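Local atomic coordinates of paenibacillus xanthan lyase (Paenibacillus, PDB entry 6F2P), a protein that cleaves the polysaccharide xanthan as a lyase of polysaccharide lyase family 8, probably by beta-elimination as in its relatives. Residues D418-N423 and N514-S519; A575-W580 and S592-R597. One frame throughout, in Å; residues are numbered along the deposited sequence.

Interaction 1: D418-N423 and N514-S519; sequences DLSQFN and NRKLNS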
ATOM      1  N   ASP A 418      23.905  -8.902  13.858  1.00 18.13           N
ATOM      2  CA  ASP A 418      23.801  -8.335  15.191  1.00 16.53           C
ATOM      3  C   ASP A 418      22.378  -8.541  15.689  1.00 19.57           C
ATOM      4  O   ASP A 418      21.577  -7.605  15.710  1.00 20.24           O
ATOM      5  CB  ASP A 418      24.149  -6.845  15.163  1.00 18.30           C
ATOM      6  CG  ASP A 418      24.181  -6.228  16.541  1.00 18.81           C
ATOM      7  OD1 ASP A 418      24.120  -6.978  17.531  1.00 23.44           O
ATOM      8  OD2 ASP A 418      24.269  -4.989  16.634  1.00 25.98           O
ATOM      9  N   LEU A 419      22.077  -9.774  16.093  1.00 15.84           N
ATOM     10  CA  LEU A 419      20.714 -10.186  16.430  1.00 16.71           C
ATOM     11  C   LEU A 419      20.077  -9.367  17.545  1.00 18.13           C
ATOM     12  O   LEU A 419      18.851  -9.298  17.645  1.00 20.10           O
ATOM     13  CB  LEU A 419      20.672 -11.675  16.800  1.00 14.86           C
ATOM     14  CG  LEU A 419      21.213 -12.657  15.755  1.00 20.13           C
ATOM     15  CD1 LEU A 419      20.901 -14.080  16.166  1.00 13.68           C
ATOM     16  CD2 LEU A 419      20.656 -12.355  14.374  1.00 14.33           C
ATOM     17  N   SER A 420      20.901  -8.746  18.381  1.00 17.30           N
ATOM     18  CA  SER A 420      20.380  -8.084  19.570  1.00 25.57           C
ATOM     19  C   SER A 420      20.171  -6.591  19.359  1.00 22.35           C
ATOM     20  O   SER A 420      19.741  -5.889  20.275  1.00 20.65           O
ATOM     21  CB  SER A 420      21.304  -8.314  20.771  1.00 15.91           C
ATOM     22  OG  SER A 420      22.453  -7.496  20.673  1.00 19.50           O
ATOM     23  N   GLN A 421      20.481  -6.121  18.154  1.00 18.56           N
ATOM     24  CA  GLN A 421      20.465  -4.697  17.846  1.00 16.91           C
ATOM     25  C   GLN A 421      19.271  -3.943  18.424  1.00 16.85           C
ATOM     26  O   GLN A 421      19.436  -2.897  19.048  1.00 18.05           O
ATOM     27  CB  GLN A 421      20.551  -4.475  16.333  1.00 16.37           C
ATOM     28  CG  GLN A 421      20.446  -3.016  15.905  1.00 17.57           C
ATOM     29  CD  GLN A 421      21.559  -2.149  16.474  1.00 16.61           C
ATOM     30  OE1 GLN A 421      21.394  -0.942  16.638  1.00 15.57           O
ATOM     31  NE2 GLN A 421      22.696  -2.762  16.779  1.00 14.79           N
ATOM     32  N   PHE A 422      18.074  -4.484  18.235  1.00 19.52           N
ATOM     33  CA  PHE A 422      16.861  -3.769  18.616  1.00 17.55           C
ATOM     34  C   PHE A 422      16.247  -4.297  19.900  1.00 18.76           C
ATOM     35  O   PHE A 422      15.231  -3.776  20.366  1.00 20.44           O
ATOM     36  CB  PHE A 422      15.842  -3.781  17.475  1.00 16.40           C
ATOM     37  CG  PHE A 422      16.350  -3.138  16.221  1.00 18.61           C
ATOM     38  CD1 PHE A 422      16.573  -1.773  16.174  1.00 17.76           C
ATOM     39  CD2 PHE A 422      16.636  -3.895  15.103  1.00 17.40           C
ATOM     40  CE1 PHE A 422      17.060  -1.174  15.033  1.00 14.97           C
ATOM     41  CE2 PHE A 422      17.117  -3.298  13.958  1.00 14.83           C
ATOM     42  CZ  PHE A 422      17.328  -1.935  13.923  1.00 15.22           C
ATOM     43  N   ASN A 423      16.855  -5.338  20.458  1.00 16.66           N
ATOM     44  CA  ASN A 423      16.544  -5.760  21.820  1.00 17.60           C
ATOM     45  C   ASN A 423      17.709  -5.375  22.739  1.00 19.87           C
ATOM     46  O   ASN A 423      18.456  -4.449  22.415  1.00 17.02           O
ATOM     47  CB  ASN A 423      16.176  -7.251  21.898  1.00 15.39           C
ATOM     48  CG  ASN A 423      17.127  -8.138  21.120  1.00 20.16           C
ATOM     49  OD1 ASN A 423      18.146  -8.581  21.647  1.00 17.86           O
ATOM     50  ND2 ASN A 423      16.786  -8.421  19.859  1.00 25.04           N
ATOM     51  N   ASN A 514      21.532   5.413  13.636  1.00 18.13           N
ATOM     52  CA  ASN A 514      21.576   5.527  15.084  1.00 14.96           C
ATOM     53  C   ASN A 514      21.758   4.127  15.637  1.00 16.35           C
ATOM     54  O   ASN A 514      20.817   3.522  16.124  1.00 19.01           O
ATOM     55  CB  ASN A 514      20.310   6.186  15.645  1.00 12.83           C
ATOM     56  CG  ASN A 514      20.521   6.730  17.050  1.00 16.44           C
ATOM     57  OD1 ASN A 514      21.476   6.353  17.727  1.00 16.73           O
ATOM     58  ND2 ASN A 514      19.644   7.622  17.489  1.00 13.03           N
ATOM     59  N   ARG A 515      22.977   3.606  15.534  1.00 16.54           N
ATOM     60  CA  ARG A 515      23.223   2.188  15.762  1.00 15.05           C
ATOM     61  C   ARG A 515      23.697   1.917  17.171  1.00 21.20           C
ATOM     62  O   ARG A 515      24.546   2.639  17.686  1.00 22.04           O
ATOM     63  CB  ARG A 515      24.298   1.689  14.795  1.00 20.60           C
ATOM     64  CG  ARG A 515      24.392   0.174  14.676  1.00 15.92           C
ATOM     65  CD  ARG A 515      23.290  -0.349  13.770  1.00 19.94           C
ATOM     66  NE  ARG A 515      23.349  -1.797  13.594  1.00 20.80           N
ATOM     67  CZ  ARG A 515      22.388  -2.505  13.009  1.00 16.71           C
ATOM     68  NH1 ARG A 515      21.310  -1.887  12.553  1.00 13.67           N
ATOM     69  NH2 ARG A 515      22.499  -3.823  12.887  1.00 15.17           N
ATOM     70  N   LYS A 516      23.172   0.862  17.786  1.00 24.08           N
ATOM     71  CA  LYS A 516      23.669   0.444  19.089  1.00 20.36           C
ATOM     72  C   LYS A 516      24.983  -0.301  18.921  1.00 20.84           C
ATOM     73  O   LYS A 516      25.115  -1.142  18.033  1.00 24.50           O
ATOM     74  CB  LYS A 516      22.660  -0.439  19.817  1.00 21.58           C
ATOM     75  CG  LYS A 516      22.900  -0.494  21.311  1.00 20.56           C
ATOM     76  CD  LYS A 516      22.505  -1.823  21.882  1.00 25.18           C
ATOM     77  CE  LYS A 516      21.057  -2.115  21.620  1.00 19.72           C
ATOM     78  NZ  LYS A 516      20.785  -3.548  21.870  1.00 23.17           N
ATOM     79  N   LEU A 517      25.946   0.002  19.784  1.00 21.36           N
ATOM     80  CA  LEU A 517      27.299  -0.525  19.647  1.00 20.62           C
ATOM     81  C   LEU A 517      27.579  -1.645  20.644  1.00 20.55           C
ATOM     82  O   LEU A 517      26.699  -2.031  21.415  1.00 24.72           O
ATOM     83  CB  LEU A 517      28.315   0.608  19.807  1.00 18.91           C
ATOM     84  CG  LEU A 517      28.011   1.801  18.895  1.00 21.92           C
ATOM     85  CD1 LEU A 517      29.050   2.901  19.035  1.00 19.23           C
ATOM     86  CD2 LEU A 517      27.918   1.331  17.447  1.00 21.83           C
ATOM     87  N   ASN A 518      28.801  -2.173  20.623  1.00 16.24           N
ATOM     88  CA  ASN A 518      29.203  -3.158  21.614  1.00 17.52           C
ATOM     89  C   ASN A 518      29.294  -2.515  22.998  1.00 21.65           C
ATOM     90  O   ASN A 518      29.068  -1.309  23.142  1.00 20.92           O
ATOM     91  CB  ASN A 518      30.507  -3.858  21.219  1.00 13.48           C
ATOM     92  CG  ASN A 518      31.674  -2.900  21.061  1.00 22.42           C
ATOM     93  OD1 ASN A 518      31.758  -1.862  21.725  1.00 22.49           O
ATOM     94  ND2 ASN A 518      32.596  -3.257  20.179  1.00 22.31           N
ATOM     95  N   SER A 519      29.630  -3.307  24.012  1.00 23.03           N
ATOM     96  CA  SER A 519      29.553  -2.827  25.395  1.00 28.95           C
ATOM     97  C   SER A 519      30.579  -1.735  25.683  1.00 22.99           C
ATOM     98  O   SER A 519      30.381  -0.919  26.577  1.00 28.98           O
ATOM     99  CB  SER A 519      29.678  -3.976  26.396  1.00 21.19           C
ATOM    100  OG  SER A 519      30.944  -4.593  26.287  1.00 37.63           O
TER
HETATM  101  O   HOH W   1      25.203  -3.588  13.638  1.00 21.44           O
HETATM  102  O   HOH W   2      20.798  -5.853  13.052  1.00 21.48           O
HETATM  103  O   HOH W   3      26.134  -3.574  18.173  1.00 27.52           O
HETATM  104  O   HOH W   4      19.679   1.300  15.194  1.00 17.59           O

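Interaction 2: A575-W580 and S592-R597; sequences ARSGSW and STLHTR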
ATOM      1  N   ALA A 575      27.368   7.285  25.212  1.00 24.25           N
ATOM      2  CA  ALA A 575      26.668   6.326  26.064  1.00 19.95           C
ATOM      3  C   ALA A 575      25.348   6.951  26.475  1.00 21.60           C
ATOM      4  O   ALA A 575      25.280   8.146  26.787  1.00 26.84           O
ATOM      5  CB  ALA A 575      27.493   5.983  27.292  1.00 11.96           C
ATOM      6  N   ARG A 576      24.288   6.158  26.462  1.00 18.10           N
ATOM      7  CA  ARG A 576      22.991   6.704  26.822  1.00 16.58           C
ATOM      8  C   ARG A 576      22.329   5.911  27.930  1.00 24.14           C
ATOM      9  O   ARG A 576      22.462   4.687  27.996  1.00 25.22           O
ATOM     10  CB  ARG A 576      22.095   6.803  25.594  1.00 17.47           C
ATOM     11  CG  ARG A 576      22.592   7.836  24.609  1.00 19.99           C
ATOM     12  CD  ARG A 576      21.649   7.989  23.454  1.00 17.95           C
ATOM     13  NE  ARG A 576      20.315   8.403  23.875  1.00 20.39           N
ATOM     14  CZ  ARG A 576      19.915   9.669  23.933  1.00 21.61           C
ATOM     15  NH1 ARG A 576      20.758  10.642  23.608  1.00 16.04           N
ATOM     16  NH2 ARG A 576      18.675   9.956  24.315  1.00 19.74           N
ATOM     17  N   SER A 577      21.648   6.623  28.822  1.00 23.20           N
ATOM     18  CA  SER A 577      20.919   5.973  29.900  1.00 19.50           C
ATOM     19  C   SER A 577      19.458   6.349  29.850  1.00 18.62           C
ATOM     20  O   SER A 577      19.087   7.428  29.375  1.00 16.32           O
ATOM     21  CB  SER A 577      21.511   6.310  31.269  1.00 17.16           C
ATOM     22  OG  SER A 577      22.732   5.622  31.470  1.00 20.47           O
ATOM     23  N   GLY A 578      18.635   5.432  30.330  1.00 15.69           N
ATOM     24  CA  GLY A 578      17.208   5.651  30.410  1.00 16.72           C
ATOM     25  C   GLY A 578      16.587   4.381  30.934  1.00 19.42           C
ATOM     26  O   GLY A 578      17.277   3.362  31.104  1.00 22.06           O
ATOM     27  N   SER A 579      15.288   4.434  31.189  1.00 14.99           N
ATOM     28  CA  SER A 579      14.561   3.251  31.612  1.00 22.60           C
ATOM     29  C   SER A 579      13.292   3.105  30.784  1.00 19.93           C
ATOM     30  O   SER A 579      12.829   4.059  30.147  1.00 20.76           O
ATOM     31  CB  SER A 579      14.220   3.326  33.107  1.00 18.73           C
ATOM     32  OG  SER A 579      13.186   4.259  33.349  1.00 21.35           O
ATOM     33  N   TRP A 580      12.715   1.912  30.815  1.00 19.45           N
ATOM     34  CA  TRP A 580      11.497   1.623  30.067  1.00 16.89           C
ATOM     35  C   TRP A 580      10.301   2.454  30.502  1.00 19.77           C
ATOM     36  O   TRP A 580       9.329   2.579  29.755  1.00 23.06           O
ATOM     37  CB  TRP A 580      11.180   0.136  30.164  1.00 19.84           C
ATOM     38  CG  TRP A 580      12.123  -0.654  29.356  1.00 19.77           C
ATOM     39  CD1 TRP A 580      13.305  -1.188  29.765  1.00 16.66           C
ATOM     40  CD2 TRP A 580      11.992  -0.969  27.968  1.00 22.61           C
ATOM     41  NE1 TRP A 580      13.915  -1.835  28.720  1.00 16.56           N
ATOM     42  CE2 TRP A 580      13.129  -1.711  27.604  1.00 18.60           C
ATOM     43  CE3 TRP A 580      11.016  -0.707  27.000  1.00 17.96           C
ATOM     44  CZ2 TRP A 580      13.311  -2.197  26.315  1.00 19.24           C
ATOM     45  CZ3 TRP A 580      11.205  -1.183  25.730  1.00 17.48           C
ATOM     46  CH2 TRP A 580      12.342  -1.919  25.395  1.00 17.78           C
ATOM     47  N   SER A 592      11.378   0.895  36.196  1.00 30.11           N
ATOM     48  CA  SER A 592      12.225   2.072  36.324  1.00 26.50           C
ATOM     49  C   SER A 592      13.710   1.770  36.382  1.00 23.63           C
ATOM     50  O   SER A 592      14.517   2.696  36.480  1.00 29.84           O
ATOM     51  CB  SER A 592      11.807   2.913  37.531  1.00 27.97           C
ATOM     52  OG  SER A 592      10.500   3.438  37.354  1.00 34.71           O
ATOM     53  N   THR A 593      14.070   0.491  36.316  1.00 19.56           N
ATOM     54  CA  THR A 593      15.478   0.108  36.283  1.00 21.29           C
ATOM     55  C   THR A 593      16.223   0.801  35.144  1.00 26.89           C
ATOM     56  O   THR A 593      15.797   0.775  33.986  1.00 30.54           O
ATOM     57  CB  THR A 593      15.658  -1.404  36.141  1.00 26.54           C
ATOM     58  OG1 THR A 593      15.036  -2.067  37.252  1.00 31.47           O
ATOM     59  CG2 THR A 593      17.140  -1.752  36.103  1.00 17.32           C
ATOM     60  N   LEU A 594      17.334   1.435  35.493  1.00 30.83           N
ATOM     61  CA  LEU A 594      18.135   2.194  34.545  1.00 24.79           C
ATOM     62  C   LEU A 594      19.040   1.266  33.735  1.00 27.34           C
ATOM     63  O   LEU A 594      19.492   0.232  34.233  1.00 27.82           O
ATOM     64  CB  LEU A 594      18.987   3.197  35.304  1.00 29.15           C
ATOM     65  CG  LEU A 594      19.548   4.385  34.535  1.00 39.68           C
ATOM     66  CD1 LEU A 594      18.479   5.470  34.417  1.00 31.29           C
ATOM     67  CD2 LEU A 594      20.808   4.897  35.227  1.00 36.48           C
ATOM     68  N   HIS A 595      19.284   1.640  32.482  1.00 27.86           N
ATOM     69  CA  HIS A 595      20.132   0.870  31.577  1.00 22.17           C
ATOM     70  C   HIS A 595      21.008   1.826  30.795  1.00 24.17           C
ATOM     71  O   HIS A 595      20.586   2.943  30.469  1.00 19.46           O
ATOM     72  CB  HIS A 595      19.283   0.086  30.582  1.00 19.24           C
ATOM     73  CG  HIS A 595      18.335  -0.869  31.225  1.00 23.89           C
ATOM     74  ND1 HIS A 595      18.745  -2.049  31.800  1.00 21.95           N
ATOM     75  CD2 HIS A 595      16.990  -0.812  31.388  1.00 22.29           C
ATOM     76  CE1 HIS A 595      17.693  -2.685  32.291  1.00 27.06           C
ATOM     77  NE2 HIS A 595      16.618  -1.953  32.052  1.00 27.23           N
ATOM     78  N   THR A 596      22.220   1.389  30.477  1.00 19.49           N
ATOM     79  CA  THR A 596      23.125   2.230  29.717  1.00 20.94           C
ATOM     80  C   THR A 596      23.638   1.501  28.490  1.00 21.53           C
ATOM     81  O   THR A 596      24.236   0.427  28.596  1.00 24.51           O
ATOM     82  CB  THR A 596      24.312   2.732  30.558  1.00 22.08           C
ATOM     83  OG1 THR A 596      23.825   3.457  31.696  1.00 21.74           O
ATOM     84  CG2 THR A 596      25.177   3.652  29.724  1.00 18.43           C
ATOM     85  N   ARG A 597      23.393   2.091  27.326  1.00 18.33           N
ATOM     86  CA  ARG A 597      23.829   1.509  26.061  1.00 19.45           C
ATOM     87  C   ARG A 597      24.561   2.533  25.198  1.00 18.94           C
ATOM     88  O   ARG A 597      24.348   3.744  25.339  1.00 18.80           O
ATOM     89  CB  ARG A 597      22.629   0.933  25.317  1.00 20.47           C
ATOM     90  CG  ARG A 597      22.012  -0.253  26.015  1.00 17.53           C
ATOM     91  CD  ARG A 597      23.047  -1.349  26.128  1.00 18.17           C
ATOM     92  NE  ARG A 597      22.487  -2.590  26.643  1.00 21.06           N
ATOM     93  CZ  ARG A 597      22.590  -2.991  27.906  1.00 23.53           C
ATOM     94  NH1 ARG A 597      23.241  -2.241  28.793  1.00 19.53           N
ATOM     95  NH2 ARG A 597      22.045  -4.146  28.278  1.00 16.60           N
TER
HETATM   96  O   HOH W   5      13.820  -0.104  32.769  1.00 20.80           O

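Interaction 1: D418-N423 and N514-S519
Two overlapping type I beta turns, D418 to Q421 and S420 to N423, dock on the end of strand 508-516 in the super-sandwich domain, and the side chain of Q421 joins the two parts. Its primary amide copies a peptide group: OE1 accepts the backbone N-H of K516 (N to OE1 2.8 Å, in the carbonyl plane on a lone pair), while NE2 gives a nearly straight bond to K516 O at 3.2 Å. The second hydrogen of NE2 goes to D418 OD2 (2.7 Å), which it meets from above the carboxylate plane, so three bonds fix the rotation of the amide. The bend at chi2 (61°) lays this amide flat over one face of the R515 guanidinium, with the two planes 7° apart and Q421 CG 3.5 Å above the guanidinium plane. The same CG sits over the centre of the F422 ring. D418 OD2 and R515 are opposite in charge but do not pair directly; water 1 lies at the guanidinium edge and accepts from R515 NE at 2.6 Å, and R515 NH1 bonds to L414 O. K516 reaches past Q421 in the opposite direction and offers its NZ to carbonyl oxygens of the second turn, N423 O at 2.6 Å and S420 O at 3.0 Å, an arrangement that would favour the charged amine. Behind the turns, F422 meets F426, Y415 and Y413 edge-to-face and N423 bonds to D292 of helix 292-307; on the strand side, R515 pairs through its backbone with M600 of strand 595-607.

Interaction 2: A575-W580 and S592-R597
H595 and S579, with S577 close behind, have the most surface buried where the ends of two antiparallel strands meet. H595 faces G578 in a hydrogen-bonded pair: H595 N donates to G578 O at 3.0 Å, and G578 N returns a bond to H595 O at 3.2 Å. With CG of H595 beside its own backbone N (chi1 -59°), the imidazole is carried toward W580, whose CD1 lies 4.0 Å from H595 CD2. The two ring planes are steeply inclined, 76° apart, and the rings meet obliquely. H425 joins this aromatic group: it stacks on the H595 ring, and its ND1 accepts from W580 NE1.

These residues belong to a beta hairpin of the super-sandwich domain, in which strand 566-578 runs into a long connection and returns as strand 595-607. One pair further from the connection, S577 and T596 form a non-hydrogen-bonded pair with both side chains on the same face of the sheet, their hydroxyls side by side. The next pair, R576 with R597, is again hydrogen-bonded, R576 N reaching R597 O at 2.7 Å and R597 N reaching R576 O at 2.8 Å. Both arginines emerge on the face that H595 occupies. R597 makes a salt bridge to D424 beyond the hairpin, and its NH1 turns back to T596 O; R576 bonds to T429 O and to E574 of its own strand.

Toward the connection the backbone hydrogen bonds between the segments stop. S579 CB rests against T593 O at 3.1 Å and also touches S592 O, while water 5 accepts from W580 N and can donate to T593 O.

In the fold
Interactions 1 and 2 lie side by side on one sheet. Their centres are 14 Å apart, and they touch where K516 CG packs against R597 CB at 4.3 Å. Strands 508-516 and 595-607 are adjacent in a five-stranded antiparallel sheet, with 566-578 on the other side of 595-607, and all four segments belong to the super-sandwich domain. Along the chain they come in series, the first closing before the second opens. Residues 418-423 lead into helix 426-429, beside which W580 and R597 of interaction 2 pack, so successive parts of the 418-429 region pack on residues of the two contacts.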